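Local coordinates for protein chitinase (Thermococcus chitonophagus, PDB 5XSW) that probably cleaves internal linkages of chitin, the polymer of N-acetylglucosamine, and is represented here by the C-terminal portion of the longer protein with a glycan bound, at residues A[39-44]-A[63-68]; A[120-125]-A[428-433]; A[392-397]-A[449-454]. One frame throughout, in Å; residues are numbered along the deposited sequence.

Contact 1: residues A[39-44]-A[63-68]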
ATOM      1  N   THR A  39     -11.932  27.797   8.383  1.00 33.72           N
ATOM      2  CA  THR A  39     -12.570  28.524   9.487  1.00 28.30           C
ATOM      3  C   THR A  39     -12.769  29.995   9.102  1.00 35.87           C
ATOM      4  O   THR A  39     -12.038  30.560   8.277  1.00 30.55           O
ATOM      5  CB  THR A  39     -11.758  28.474  10.785  1.00 30.87           C
ATOM      6  OG1 THR A  39     -10.391  28.856  10.535  1.00 32.49           O
ATOM      7  CG2 THR A  39     -11.796  27.084  11.438  1.00 34.61           C
ATOM      8  N   PHE A  40     -13.747  30.625   9.727  1.00 32.26           N
ATOM      9  CA  PHE A  40     -13.767  32.081   9.652  1.00 32.34           C
ATOM     10  C   PHE A  40     -14.465  32.592  10.921  1.00 35.12           C
ATOM     11  O   PHE A  40     -15.008  31.812  11.695  1.00 34.91           O
ATOM     12  CB  PHE A  40     -14.470  32.573   8.376  1.00 29.29           C
ATOM     13  CG  PHE A  40     -15.968  32.242   8.337  1.00 34.35           C
ATOM     14  CD1 PHE A  40     -16.916  33.122   8.880  1.00 35.82           C
ATOM     15  CD2 PHE A  40     -16.424  31.070   7.731  1.00 37.18           C
ATOM     16  CE1 PHE A  40     -18.311  32.823   8.826  1.00 34.26           C
ATOM     17  CE2 PHE A  40     -17.783  30.743   7.669  1.00 32.21           C
ATOM     18  CZ  PHE A  40     -18.760  31.641   8.224  1.00 37.61           C
ATOM     19  N   GLU A  41     -14.442  33.911  11.107  1.00 37.31           N
ATOM     20  CA  GLU A  41     -15.038  34.490  12.301  1.00 39.57           C
ATOM     21  C   GLU A  41     -16.168  35.435  11.916  1.00 33.04           C
ATOM     22  O   GLU A  41     -16.111  36.082  10.880  1.00 32.25           O
ATOM     23  CB  GLU A  41     -13.964  35.199  13.138  1.00 45.69           C
ATOM     24  CG  GLU A  41     -13.041  34.203  13.833  1.00 40.91           C
ATOM     25  CD  GLU A  41     -11.745  34.839  14.377  1.00 55.15           C
ATOM     26  OE1 GLU A  41     -11.193  34.294  15.351  1.00 68.78           O
ATOM     27  OE2 GLU A  41     -11.257  35.851  13.830  1.00 59.17           O
ATOM     28  N   THR A  42     -17.215  35.427  12.735  1.00 41.84           N
ATOM     29  CA  THR A  42     -18.279  36.419  12.662  1.00 40.42           C
ATOM     30  C   THR A  42     -18.965  36.516  14.036  1.00 44.75           C
ATOM     31  O   THR A  42     -19.003  35.537  14.797  1.00 40.52           O
ATOM     32  CB  THR A  42     -19.301  36.068  11.577  1.00 43.67           C
ATOM     33  OG1 THR A  42     -20.400  36.984  11.628  1.00 38.83           O
ATOM     34  CG2 THR A  42     -19.828  34.615  11.780  1.00 38.50           C
ATOM     35  N   THR A  43     -19.459  37.711  14.380  1.00 37.78           N
ATOM     36  CA  THR A  43     -20.289  37.870  15.579  1.00 35.60           C
ATOM     37  C   THR A  43     -21.760  37.728  15.207  1.00 38.00           C
ATOM     38  O   THR A  43     -22.633  37.697  16.077  1.00 36.96           O
ATOM     39  CB  THR A  43     -20.056  39.260  16.247  1.00 38.66           C
ATOM     40  OG1 THR A  43     -20.253  40.289  15.261  1.00 36.88           O
ATOM     41  CG2 THR A  43     -18.640  39.363  16.759  1.00 40.58           C
ATOM     42  N   GLY A  44     -22.043  37.690  13.912  1.00 34.12           N
ATOM     43  CA  GLY A  44     -23.408  37.532  13.442  1.00 37.30           C
ATOM     44  C   GLY A  44     -23.907  36.100  13.610  1.00 47.11           C
ATOM     45  O   GLY A  44     -23.216  35.256  14.191  1.00 46.44           O
ATOM     46  N   GLY A  63     -18.806  30.013  19.412  1.00 54.38           N
ATOM     47  CA  GLY A  63     -18.612  31.434  19.666  1.00 44.05           C
ATOM     48  C   GLY A  63     -18.540  32.206  18.366  1.00 32.39           C
ATOM     49  O   GLY A  63     -19.444  32.129  17.547  1.00 39.44           O
ATOM     50  N   ASN A  64     -17.451  32.943  18.165  1.00 38.19           N
ATOM     51  CA  ASN A  64     -17.289  33.726  16.948  1.00 41.86           C
ATOM     52  C   ASN A  64     -16.652  32.897  15.791  1.00 41.88           C
ATOM     53  O   ASN A  64     -16.532  33.385  14.672  1.00 37.14           O
ATOM     54  CB  ASN A  64     -16.440  34.961  17.248  1.00 37.05           C
ATOM     55  CG  ASN A  64     -17.136  35.922  18.271  1.00 53.77           C
ATOM     56  OD1 ASN A  64     -18.375  35.953  18.394  1.00 49.24           O
ATOM     57  ND2 ASN A  64     -16.333  36.681  19.003  1.00 62.25           N
ATOM     58  N   LEU A  65     -16.292  31.648  16.091  1.00 40.18           N
ATOM     59  CA  LEU A  65     -15.531  30.770  15.154  1.00 35.23           C
ATOM     60  C   LEU A  65     -16.435  29.792  14.425  1.00 31.34           C
ATOM     61  O   LEU A  65     -17.071  28.956  15.070  1.00 38.69           O
ATOM     62  CB  LEU A  65     -14.474  29.973  15.897  1.00 43.37           C
ATOM     63  CG  LEU A  65     -13.532  29.179  14.962  1.00 39.23           C
ATOM     64  CD1 LEU A  65     -12.793  30.169  14.083  1.00 35.08           C
ATOM     65  CD2 LEU A  65     -12.562  28.355  15.801  1.00 44.03           C
ATOM     66  N   VAL A  66     -16.507  29.910  13.101  1.00 32.67           N
ATOM     67  CA  VAL A  66     -17.311  28.994  12.282  1.00 29.51           C
ATOM     68  C   VAL A  66     -16.329  28.029  11.549  1.00 34.57           C
ATOM     69  O   VAL A  66     -15.333  28.473  11.005  1.00 30.97           O
ATOM     70  CB  VAL A  66     -18.171  29.747  11.247  1.00 33.04           C
ATOM     71  CG1 VAL A  66     -19.018  28.766  10.397  1.00 29.15           C
ATOM     72  CG2 VAL A  66     -19.142  30.753  11.950  1.00 28.94           C
ATOM     73  N   THR A  67     -16.613  26.734  11.560  1.00 34.07           N
ATOM     74  CA  THR A  67     -15.737  25.737  10.890  1.00 31.24           C
ATOM     75  C   THR A  67     -16.518  25.016   9.806  1.00 27.60           C
ATOM     76  O   THR A  67     -17.534  24.375  10.110  1.00 35.24           O
ATOM     77  CB  THR A  67     -15.216  24.725  11.887  1.00 38.54           C
ATOM     78  OG1 THR A  67     -14.576  25.437  12.962  1.00 37.63           O
ATOM     79  CG2 THR A  67     -14.188  23.707  11.168  1.00 31.34           C
ATOM     80  N   ILE A  68     -16.086  25.170   8.554  1.00 30.42           N
ATOM     81  CA  ILE A  68     -16.738  24.526   7.430  1.00 32.63           C
ATOM     82  C   ILE A  68     -15.987  23.231   7.099  1.00 39.29           C
ATOM     83  O   ILE A  68     -14.774  23.271   6.877  1.00 33.36           O
ATOM     84  CB  ILE A  68     -16.753  25.392   6.196  1.00 32.35           C
ATOM     85  CG1 ILE A  68     -17.571  26.692   6.446  1.00 33.63           C
ATOM     86  CG2 ILE A  68     -17.354  24.598   5.010  1.00 33.43           C
ATOM     87  CD1 ILE A  68     -17.277  27.728   5.345  1.00 30.76           C
TER

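Contact 2: residues A[120-125]-A[428-433]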
ATOM      1  N   ALA A 120      25.115  33.109   5.720  1.00 36.76           N
ATOM      2  CA  ALA A 120      24.208  34.062   5.109  1.00 33.16           C
ATOM      3  C   ALA A 120      24.816  34.777   3.886  1.00 35.63           C
ATOM      4  O   ALA A 120      24.105  35.172   2.952  1.00 35.95           O
ATOM      5  CB  ALA A 120      23.751  35.096   6.171  1.00 44.92           C
ATOM      6  N   SER A 121      26.137  34.911   3.862  1.00 35.00           N
ATOM      7  CA  SER A 121      26.748  35.486   2.656  1.00 43.97           C
ATOM      8  C   SER A 121      26.703  34.607   1.392  1.00 47.29           C
ATOM      9  O   SER A 121      26.934  35.116   0.278  1.00 39.75           O
ATOM     10  CB  SER A 121      28.197  35.844   2.943  1.00 40.32           C
ATOM     11  OG  SER A 121      28.928  34.695   3.297  1.00 40.71           O
ATOM     12  N   TRP A 122      26.379  33.311   1.531  1.00 40.23           N
ATOM     13  CA  TRP A 122      26.328  32.423   0.356  1.00 36.62           C
ATOM     14  C   TRP A 122      25.291  32.864  -0.661  1.00 37.26           C
ATOM     15  O   TRP A 122      24.149  33.162  -0.313  1.00 39.48           O
ATOM     16  CB  TRP A 122      26.034  30.945   0.779  1.00 32.02           C
ATOM     17  CG  TRP A 122      26.268  30.023  -0.357  1.00 32.77           C
ATOM     18  CD1 TRP A 122      27.426  29.368  -0.662  1.00 32.91           C
ATOM     19  CD2 TRP A 122      25.327  29.685  -1.373  1.00 35.11           C
ATOM     20  NE1 TRP A 122      27.247  28.630  -1.810  1.00 34.13           N
ATOM     21  CE2 TRP A 122      25.973  28.824  -2.269  1.00 36.26           C
ATOM     22  CE3 TRP A 122      23.992  30.039  -1.613  1.00 37.22           C
ATOM     23  CZ2 TRP A 122      25.334  28.292  -3.387  1.00 37.51           C
ATOM     24  CZ3 TRP A 122      23.355  29.518  -2.730  1.00 37.22           C
ATOM     25  CH2 TRP A 122      24.032  28.647  -3.597  1.00 39.20           C
ATOM     26  N   LYS A 123      25.677  32.831  -1.933  1.00 33.80           N
ATOM     27  CA  LYS A 123      24.794  33.065  -3.058  1.00 35.07           C
ATOM     28  C   LYS A 123      25.283  32.165  -4.179  1.00 38.78           C
ATOM     29  O   LYS A 123      26.449  31.825  -4.222  1.00 40.26           O
ATOM     30  CB  LYS A 123      24.840  34.540  -3.539  1.00 45.42           C
ATOM     31  CG  LYS A 123      24.459  35.572  -2.515  1.00 54.84           C
ATOM     32  CD  LYS A 123      24.670  36.991  -3.063  1.00 67.81           C
ATOM     33  CE  LYS A 123      26.154  37.442  -3.010  1.00 75.53           C
ATOM     34  NZ  LYS A 123      26.620  37.912  -1.638  1.00 73.70           N
ATOM     35  N   PRO A 124      24.412  31.826  -5.120  1.00 38.41           N
ATOM     36  CA  PRO A 124      24.794  31.004  -6.269  1.00 37.71           C
ATOM     37  C   PRO A 124      25.884  31.656  -7.102  1.00 51.21           C
ATOM     38  O   PRO A 124      26.042  32.876  -7.042  1.00 49.04           O
ATOM     39  CB  PRO A 124      23.510  30.913  -7.086  1.00 41.28           C
ATOM     40  CG  PRO A 124      22.426  31.167  -6.127  1.00 44.77           C
ATOM     41  CD  PRO A 124      22.960  32.078  -5.067  1.00 42.99           C
ATOM     42  N   GLY A 125      26.600  30.852  -7.878  1.00 45.43           N
ATOM     43  CA  GLY A 125      27.630  31.334  -8.789  1.00 44.53           C
ATOM     44  C   GLY A 125      28.987  31.447  -8.133  1.00 47.87           C
ATOM     45  O   GLY A 125      29.595  30.475  -7.712  1.00 42.07           O
ATOM     46  N   MET A 428      24.003  22.034 -10.271  1.00 30.31           N
ATOM     47  CA  MET A 428      25.181  21.196 -10.376  1.00 29.29           C
ATOM     48  C   MET A 428      26.481  22.018 -10.576  1.00 34.04           C
ATOM     49  O   MET A 428      27.516  21.648 -10.037  1.00 32.09           O
ATOM     50  CB  MET A 428      24.974  20.174 -11.518  1.00 36.68           C
ATOM     51  CG  MET A 428      23.976  19.030 -11.138  1.00 40.65           C
ATOM     52  SD  MET A 428      24.328  18.237  -9.518  1.00 35.28           S
ATOM     53  CE  MET A 428      25.955  17.559  -9.746  1.00 32.76           C
ATOM     54  N   ARG A 429      26.433  23.157 -11.295  1.00 35.87           N
ATOM     55  CA  ARG A 429      27.613  24.078 -11.294  1.00 37.06           C
ATOM     56  C   ARG A 429      28.002  24.519  -9.868  1.00 30.55           C
ATOM     57  O   ARG A 429      29.174  24.443  -9.466  1.00 34.41           O
ATOM     58  CB  ARG A 429      27.343  25.323 -12.178  1.00 38.58           C
ATOM     59  CG  ARG A 429      27.365  25.008 -13.684  1.00 45.80           C
ATOM     60  CD  ARG A 429      27.407  26.271 -14.574  1.00 48.05           C
ATOM     61  NE  ARG A 429      26.168  27.054 -14.501  1.00 42.63           N
ATOM     62  CZ  ARG A 429      25.061  26.764 -15.187  1.00 42.86           C
ATOM     63  NH1 ARG A 429      25.025  25.716 -16.013  1.00 49.76           N
ATOM     64  NH2 ARG A 429      23.993  27.526 -15.056  1.00 46.61           N
ATOM     65  N   ASP A 430      27.011  24.961  -9.076  1.00 28.96           N
ATOM     66  CA  ASP A 430      27.277  25.313  -7.677  1.00 30.62           C
ATOM     67  C   ASP A 430      27.822  24.148  -6.848  1.00 31.22           C
ATOM     68  O   ASP A 430      28.753  24.310  -6.060  1.00 30.12           O
ATOM     69  CB  ASP A 430      26.004  25.820  -7.003  1.00 30.44           C
ATOM     70  CG  ASP A 430      25.654  27.263  -7.383  1.00 42.86           C
ATOM     71  OD1 ASP A 430      26.440  27.946  -8.116  1.00 39.63           O
ATOM     72  OD2 ASP A 430      24.581  27.714  -6.916  1.00 36.87           O
ATOM     73  N   VAL A 431      27.232  22.958  -7.027  1.00 31.31           N
ATOM     74  CA  VAL A 431      27.712  21.772  -6.287  1.00 29.09           C
ATOM     75  C   VAL A 431      29.151  21.461  -6.655  1.00 25.77           C
ATOM     76  O   VAL A 431      30.012  21.179  -5.803  1.00 28.55           O
ATOM     77  CB  VAL A 431      26.799  20.529  -6.603  1.00 30.27           C
ATOM     78  CG1 VAL A 431      27.471  19.208  -6.163  1.00 27.58           C
ATOM     79  CG2 VAL A 431      25.391  20.724  -5.961  1.00 29.36           C
ATOM     80  N   LYS A 432      29.436  21.490  -7.960  1.00 27.27           N
ATOM     81  CA  LYS A 432      30.839  21.229  -8.376  1.00 31.28           C
ATOM     82  C   LYS A 432      31.820  22.278  -7.850  1.00 30.74           C
ATOM     83  O   LYS A 432      32.949  21.957  -7.371  1.00 32.87           O
ATOM     84  CB  LYS A 432      30.952  21.163  -9.912  1.00 36.01           C
ATOM     85  CG  LYS A 432      32.398  20.807 -10.335  1.00 38.35           C
ATOM     86  CD  LYS A 432      32.478  20.303 -11.726  1.00 49.71           C
ATOM     87  CE  LYS A 432      33.865  19.676 -11.979  1.00 46.63           C
ATOM     88  NZ  LYS A 432      33.803  18.988 -13.312  1.00 57.88           N
ATOM     89  N   ARG A 433      31.397  23.545  -7.918  1.00 33.10           N
ATOM     90  CA  ARG A 433      32.257  24.610  -7.350  1.00 34.44           C
ATOM     91  C   ARG A 433      32.472  24.404  -5.872  1.00 31.55           C
ATOM     92  O   ARG A 433      33.598  24.529  -5.360  1.00 31.98           O
ATOM     93  CB  ARG A 433      31.662  26.013  -7.600  1.00 35.41           C
ATOM     94  CG  ARG A 433      32.576  27.136  -7.064  1.00 35.44           C
ATOM     95  CD  ARG A 433      32.061  28.531  -7.416  1.00 38.70           C
ATOM     96  NE  ARG A 433      32.853  29.596  -6.775  1.00 42.20           N
ATOM     97  CZ  ARG A 433      33.939  30.156  -7.311  1.00 43.63           C
ATOM     98  NH1 ARG A 433      34.374  29.762  -8.505  1.00 35.21           N
ATOM     99  NH2 ARG A 433      34.585  31.116  -6.659  1.00 37.00           N
TER
HETATM  100  O   HOH W   1      28.958  28.208  -9.039  1.00 41.47           O

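Contact 3: residues A[392-397]-A[449-454]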
ATOM      1  N   ILE A 392      33.846   6.701  14.085  1.00 27.30           N
ATOM      2  CA  ILE A 392      32.815   7.439  13.381  1.00 28.89           C
ATOM      3  C   ILE A 392      33.026   7.261  11.902  1.00 32.44           C
ATOM      4  O   ILE A 392      34.132   7.409  11.416  1.00 27.74           O
ATOM      5  CB  ILE A 392      32.861   8.947  13.685  1.00 28.51           C
ATOM      6  CG1 ILE A 392      32.728   9.202  15.178  1.00 32.44           C
ATOM      7  CG2 ILE A 392      31.758   9.668  12.943  1.00 23.71           C
ATOM      8  CD1 ILE A 392      31.623   8.415  15.833  1.00 31.29           C
ATOM      9  N   TYR A 393      31.968   6.943  11.180  1.00 25.40           N
ATOM     10  CA  TYR A 393      32.144   6.710   9.759  1.00 26.19           C
ATOM     11  C   TYR A 393      32.703   7.936   8.999  1.00 30.01           C
ATOM     12  O   TYR A 393      32.281   9.055   9.213  1.00 26.68           O
ATOM     13  CB  TYR A 393      30.812   6.299   9.124  1.00 23.19           C
ATOM     14  CG  TYR A 393      30.899   6.053   7.673  1.00 23.46           C
ATOM     15  CD1 TYR A 393      31.443   4.882   7.197  1.00 23.61           C
ATOM     16  CD2 TYR A 393      30.431   6.997   6.767  1.00 24.27           C
ATOM     17  CE1 TYR A 393      31.546   4.628   5.796  1.00 25.22           C
ATOM     18  CE2 TYR A 393      30.519   6.766   5.393  1.00 24.29           C
ATOM     19  CZ  TYR A 393      31.047   5.552   4.929  1.00 27.55           C
ATOM     20  OH  TYR A 393      31.103   5.322   3.572  1.00 26.25           O
ATOM     21  N   ASP A 394      33.595   7.676   8.052  1.00 27.47           N
ATOM     22  CA  ASP A 394      34.046   8.726   7.112  1.00 33.01           C
ATOM     23  C   ASP A 394      34.451   8.066   5.803  1.00 29.50           C
ATOM     24  O   ASP A 394      34.696   6.854   5.771  1.00 28.97           O
ATOM     25  CB  ASP A 394      35.206   9.510   7.754  1.00 29.32           C
ATOM     26  CG  ASP A 394      35.455  10.891   7.096  1.00 34.89           C
ATOM     27  OD1 ASP A 394      34.780  11.287   6.113  1.00 26.38           O
ATOM     28  OD2 ASP A 394      36.347  11.591   7.630  1.00 31.81           O
ATOM     29  N   ALA A 395      34.479   8.814   4.708  1.00 25.74           N
ATOM     30  CA  ALA A 395      34.784   8.232   3.417  1.00 31.58           C
ATOM     31  C   ALA A 395      35.280   9.356   2.545  1.00 32.49           C
ATOM     32  O   ALA A 395      34.774  10.461   2.658  1.00 27.95           O
ATOM     33  CB  ALA A 395      33.510   7.576   2.762  1.00 28.75           C
ATOM     34  N   ASN A 396      36.220   9.068   1.648  1.00 30.30           N
ATOM     35  CA  ASN A 396      36.546  10.000   0.556  1.00 27.36           C
ATOM     36  C   ASN A 396      35.487   9.990  -0.509  1.00 28.62           C
ATOM     37  O   ASN A 396      35.127   8.932  -1.044  1.00 32.26           O
ATOM     38  CB  ASN A 396      37.891   9.604  -0.081  1.00 33.29           C
ATOM     39  CG  ASN A 396      39.020   9.598   0.911  1.00 39.65           C
ATOM     40  OD1 ASN A 396      38.943  10.200   1.968  1.00 39.66           O
ATOM     41  ND2 ASN A 396      40.087   8.910   0.569  1.00 49.54           N
ATOM     42  N   LEU A 397      34.981  11.152  -0.866  1.00 26.76           N
ATOM     43  CA  LEU A 397      34.069  11.251  -1.994  1.00 20.21           C
ATOM     44  C   LEU A 397      34.768  12.031  -3.099  1.00 30.04           C
ATOM     45  O   LEU A 397      35.245  13.137  -2.839  1.00 27.15           O
ATOM     46  CB  LEU A 397      32.775  11.981  -1.601  1.00 26.23           C
ATOM     47  CG  LEU A 397      32.086  11.535  -0.307  1.00 29.67           C
ATOM     48  CD1 LEU A 397      30.864  12.410   0.011  1.00 22.32           C
ATOM     49  CD2 LEU A 397      31.663  10.056  -0.524  1.00 29.56           C
ATOM     50  N   TYR A 449      33.156  12.723   3.560  1.00 27.23           N
ATOM     51  CA  TYR A 449      31.732  12.469   3.849  1.00 24.72           C
ATOM     52  C   TYR A 449      31.377  13.109   5.202  1.00 22.21           C
ATOM     53  O   TYR A 449      30.481  13.937   5.315  1.00 26.49           O
ATOM     54  CB  TYR A 449      31.451  10.970   3.865  1.00 23.02           C
ATOM     55  CG  TYR A 449      30.037  10.705   4.352  1.00 24.45           C
ATOM     56  CD1 TYR A 449      28.974  10.768   3.484  1.00 23.02           C
ATOM     57  CD2 TYR A 449      29.799  10.392   5.672  1.00 22.47           C
ATOM     58  CE1 TYR A 449      27.625  10.485   3.924  1.00 23.98           C
ATOM     59  CE2 TYR A 449      28.465  10.118   6.147  1.00 23.74           C
ATOM     60  CZ  TYR A 449      27.424  10.162   5.255  1.00 24.02           C
ATOM     61  OH  TYR A 449      26.163   9.882   5.724  1.00 24.02           O
ATOM     62  N   ARG A 450      32.139  12.760   6.220  1.00 23.49           N
ATOM     63  CA  ARG A 450      31.854  13.252   7.564  1.00 28.05           C
ATOM     64  C   ARG A 450      31.837  14.808   7.650  1.00 31.98           C
ATOM     65  O   ARG A 450      30.893  15.411   8.189  1.00 27.31           O
ATOM     66  CB  ARG A 450      32.894  12.689   8.553  1.00 23.36           C
ATOM     67  CG  ARG A 450      32.610  13.198   9.970  1.00 26.10           C
ATOM     68  CD  ARG A 450      33.587  12.672  10.981  1.00 28.32           C
ATOM     69  NE  ARG A 450      33.593  13.527  12.161  1.00 27.26           N
ATOM     70  CZ  ARG A 450      34.291  13.257  13.273  1.00 29.45           C
ATOM     71  NH1 ARG A 450      35.000  12.128  13.387  1.00 30.68           N
ATOM     72  NH2 ARG A 450      34.254  14.109  14.283  1.00 28.57           N
ATOM     73  N   TYR A 451      32.864  15.451   7.079  1.00 26.53           N
ATOM     74  CA  TYR A 451      33.054  16.904   7.290  1.00 28.73           C
ATOM     75  C   TYR A 451      32.379  17.769   6.243  1.00 26.51           C
ATOM     76  O   TYR A 451      31.928  18.882   6.540  1.00 30.01           O
ATOM     77  CB  TYR A 451      34.569  17.213   7.368  1.00 27.18           C
ATOM     78  CG  TYR A 451      35.213  16.604   8.595  1.00 26.19           C
ATOM     79  CD1 TYR A 451      35.053  17.172   9.843  1.00 27.82           C
ATOM     80  CD2 TYR A 451      35.885  15.398   8.502  1.00 26.19           C
ATOM     81  CE1 TYR A 451      35.617  16.584  10.970  1.00 29.26           C
ATOM     82  CE2 TYR A 451      36.447  14.805   9.618  1.00 27.92           C
ATOM     83  CZ  TYR A 451      36.306  15.396  10.839  1.00 30.62           C
ATOM     84  OH  TYR A 451      36.883  14.777  11.933  1.00 33.30           O
ATOM     85  N   ASP A 452      32.302  17.282   5.001  1.00 27.21           N
ATOM     86  CA  ASP A 452      31.853  18.122   3.904  1.00 25.10           C
ATOM     87  C   ASP A 452      30.479  17.815   3.316  1.00 24.51           C
ATOM     88  O   ASP A 452      29.896  18.658   2.632  1.00 26.25           O
ATOM     89  CB  ASP A 452      32.854  18.027   2.748  1.00 28.60           C
ATOM     90  CG  ASP A 452      34.232  18.506   3.140  1.00 32.12           C
ATOM     91  OD1 ASP A 452      34.324  19.605   3.747  1.00 28.26           O
ATOM     92  OD2 ASP A 452      35.199  17.781   2.857  1.00 30.41           O
ATOM     93  N   PHE A 453      30.001  16.578   3.426  1.00 26.65           N
ATOM     94  CA  PHE A 453      28.861  16.264   2.558  1.00 23.53           C
ATOM     95  C   PHE A 453      27.553  17.012   2.927  1.00 21.19           C
ATOM     96  O   PHE A 453      26.754  17.336   2.042  1.00 24.88           O
ATOM     97  CB  PHE A 453      28.612  14.708   2.490  1.00 24.37           C
ATOM     98  CG  PHE A 453      27.649  14.328   1.378  1.00 24.34           C
ATOM     99  CD1 PHE A 453      27.975  14.569   0.065  1.00 24.07           C
ATOM    100  CD2 PHE A 453      26.406  13.743   1.664  1.00 25.39           C
ATOM    101  CE1 PHE A 453      27.076  14.269  -0.991  1.00 27.11           C
ATOM    102  CE2 PHE A 453      25.506  13.419   0.651  1.00 22.43           C
ATOM    103  CZ  PHE A 453      25.828  13.679  -0.683  1.00 26.14           C
ATOM    104  N   LEU A 454      27.312  17.325   4.211  1.00 25.08           N
ATOM    105  CA  LEU A 454      26.120  18.120   4.504  1.00 23.63           C
ATOM    106  C   LEU A 454      26.166  19.498   3.834  1.00 27.38           C
ATOM    107  O   LEU A 454      25.138  20.019   3.379  1.00 23.46           O
ATOM    108  CB  LEU A 454      25.927  18.338   6.009  1.00 24.88           C
ATOM    109  CG  LEU A 454      25.414  17.122   6.796  1.00 29.55           C
ATOM    110  CD1 LEU A 454      25.223  17.481   8.312  1.00 26.89           C
ATOM    111  CD2 LEU A 454      24.062  16.656   6.150  1.00 26.10           C
TER
HETATM  112  O   HOH W   2      35.599   9.781  11.643  1.00 33.38           O

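Contact 1: residues A[39-44]-A[63-68]
Phe40 and Val66 form an antiparallel hydrogen-bonded pair, and the phenyl ring lies over its strand neighbour. Beyond CB, a chi1 of 66° places CG between the backbone N and the carbonyl carbon, which lays the ring across the adjoining strand instead of letting it run outward. Along one edge of the ring Phe40 CE2 comes to 3.8 Å from Ile68 CD1, which sits in the ring plane. Along the other edge, Phe40 CE1 lies 3.8 Å from Val66 CG2. At the far end Phe40 CZ is 3.6 Å from Val66 CB, which stands over the ring face, 18° off the normal, in a CH-pi contact. Valine suits this place because its branched CB meets the ring face while the two methyls flank the CE1-CZ-CE2 rim.

The backbones hold the pair in register: Val66 N bonds to Phe40 O at 2.8 Å, almost straight at 173°, and Phe40 N returns to Val66 O at 3.0 Å. Thr42 N to Asn64 O, 2.9 Å, carries the pairing past the strand end.

Phe100 of strand 98-104 and Ile86 of strand 80-89 also pack on Phe40, while Val46 and Ile49 of strand 45-51 meet Val66: two antiparallel sheets packed face to face, as in a beta-sandwich.

Contact 2: residues A[120-125]-A[428-433]
Asp430 OD1 is gripped twice, by Gly125 N and by a water. The amide of Gly125 reaches Asp430 OD1 at 2.9 Å on the syn side, slightly tilted from the carboxylate plane, with an N-H...O angle of 165°. The water donates to Asp430 OD1 at 2.7 Å and to Gly125 O at 2.7 Å, so both backbone polar groups of the glycine are tied to one carboxylate oxygen, one directly and one through the bridge. Gly125 has a positive phi (88°), a conformation that by itself favours glycine.

The other oxygen is enclosed differently. Asp430 OD2 lies 3.4 Å from Pro124 CB, and at the edge of the indole it stands 3.5 Å from Trp122 CH2, near the ring plane; the ring and carboxylate planes are 88° apart. Its hydrogen-bond partner is His463 NE2, so this buried carboxylate has polar partners at both oxygens, and its negative charge would probably favour a protonated imidazole. Pro124 N in turn lies over one face of the Trp122 indole, so the loop folds back against its own aromatic ring.

One turn further along the helix, Arg433 runs alongside. With CG anti to the backbone N (chi1 -178°) and an extended chain, it brings CD to 3.2 Å from Gly125 O, while NE goes on to bond Phe127 O. A long, flexible arginine suits this partly exposed place, where apolar methylenes pass the loop before the charged end finds a carbonyl.

Altogether, a helix carboxylate takes up the backbone of Gly125, and an arginine one turn on packs past it to reach Phe127 O: helix-to-loop docking, which fastens the connection between the N-terminal beta-strand domain and the mainly helical domain to helix 421-439.

Contact 3: residues A[392-397]-A[449-454]
Asp394 and the carbonyl of Ala395 each accept one N-H from the first turn of helix 449-461. Arg450 N reaches Asp394 OD1 at 3.0 Å and 164°, coming from above the carboxylate plane, while Ala395 N approaches the same Asp394 OD1 at 2.9 Å from the opposite face. Ser448 OG is a further partner of this oxygen. The torsion that puts it there has CG anti to the backbone N (chi1 -161°), swinging the carboxylate beneath the helix start, where a negative charge would probably be favoured by the helix dipole. Beside it, Tyr449 N bonds to Ala395 O at 2.9 Å, nearly in line with the carbonyl. A leucine in place of this aspartate would probably leave Arg450 N and Ser448 OG without this acceptor and let the helix start shift against the chain.

A water links the segments farther back: it donates to Ile392 O at 2.8 Å and accepts from Arg450 NH1, lying at the guanidinium edge. Arg450 NH2 bonds to Gln161 OE1 and Pro142 O, and the hydroxyl of Tyr451 stands over the guanidinium face.

Among the aromatics, the edge of Tyr393 points at the face of Tyr449 in an offset edge-to-face pair, centroids 5.4 Å apart and planes at 73°; Tyr393 CD2 is 3.6 Å from Tyr449 CD2. Tyrosine suits the latter place, since its ring packs while its OH bonds to Ala189 O.

Apolar packing completes the contact. Leu397 CD1 touches Phe453 CD1 at 3.6 Å and rests against CA and CB of Tyr449, one turn earlier.

Helix 186-199 packs on Tyr393, Tyr449 and Phe453, helix 399-412 covers Leu397 and Phe453 through Ile402, and strand 396-397 pairs antiparallel with strand 447-448, which leads straight into the helix.

From the N terminus, contact 1 comes first and closes a short loop of 18 residues, mostly strand, inside the N-terminal beta domain. The chain then leaves this domain, and residues 120-125 open contact 2, whose loop takes in most of the helical domain before helix 421-439 closes it. Contact 3 opens within that span at residues 392-397 and closes beyond it at 449-454, so contacts 2 and 3 cross. Their centres lie about 19 Å apart, whereas contact 1 is about 48 Å from contact 2 and 54 Å from contact 3. Contact 2 joins the interdomain connection to helix 421-439; contact 3 fastens the start of helix 449-461.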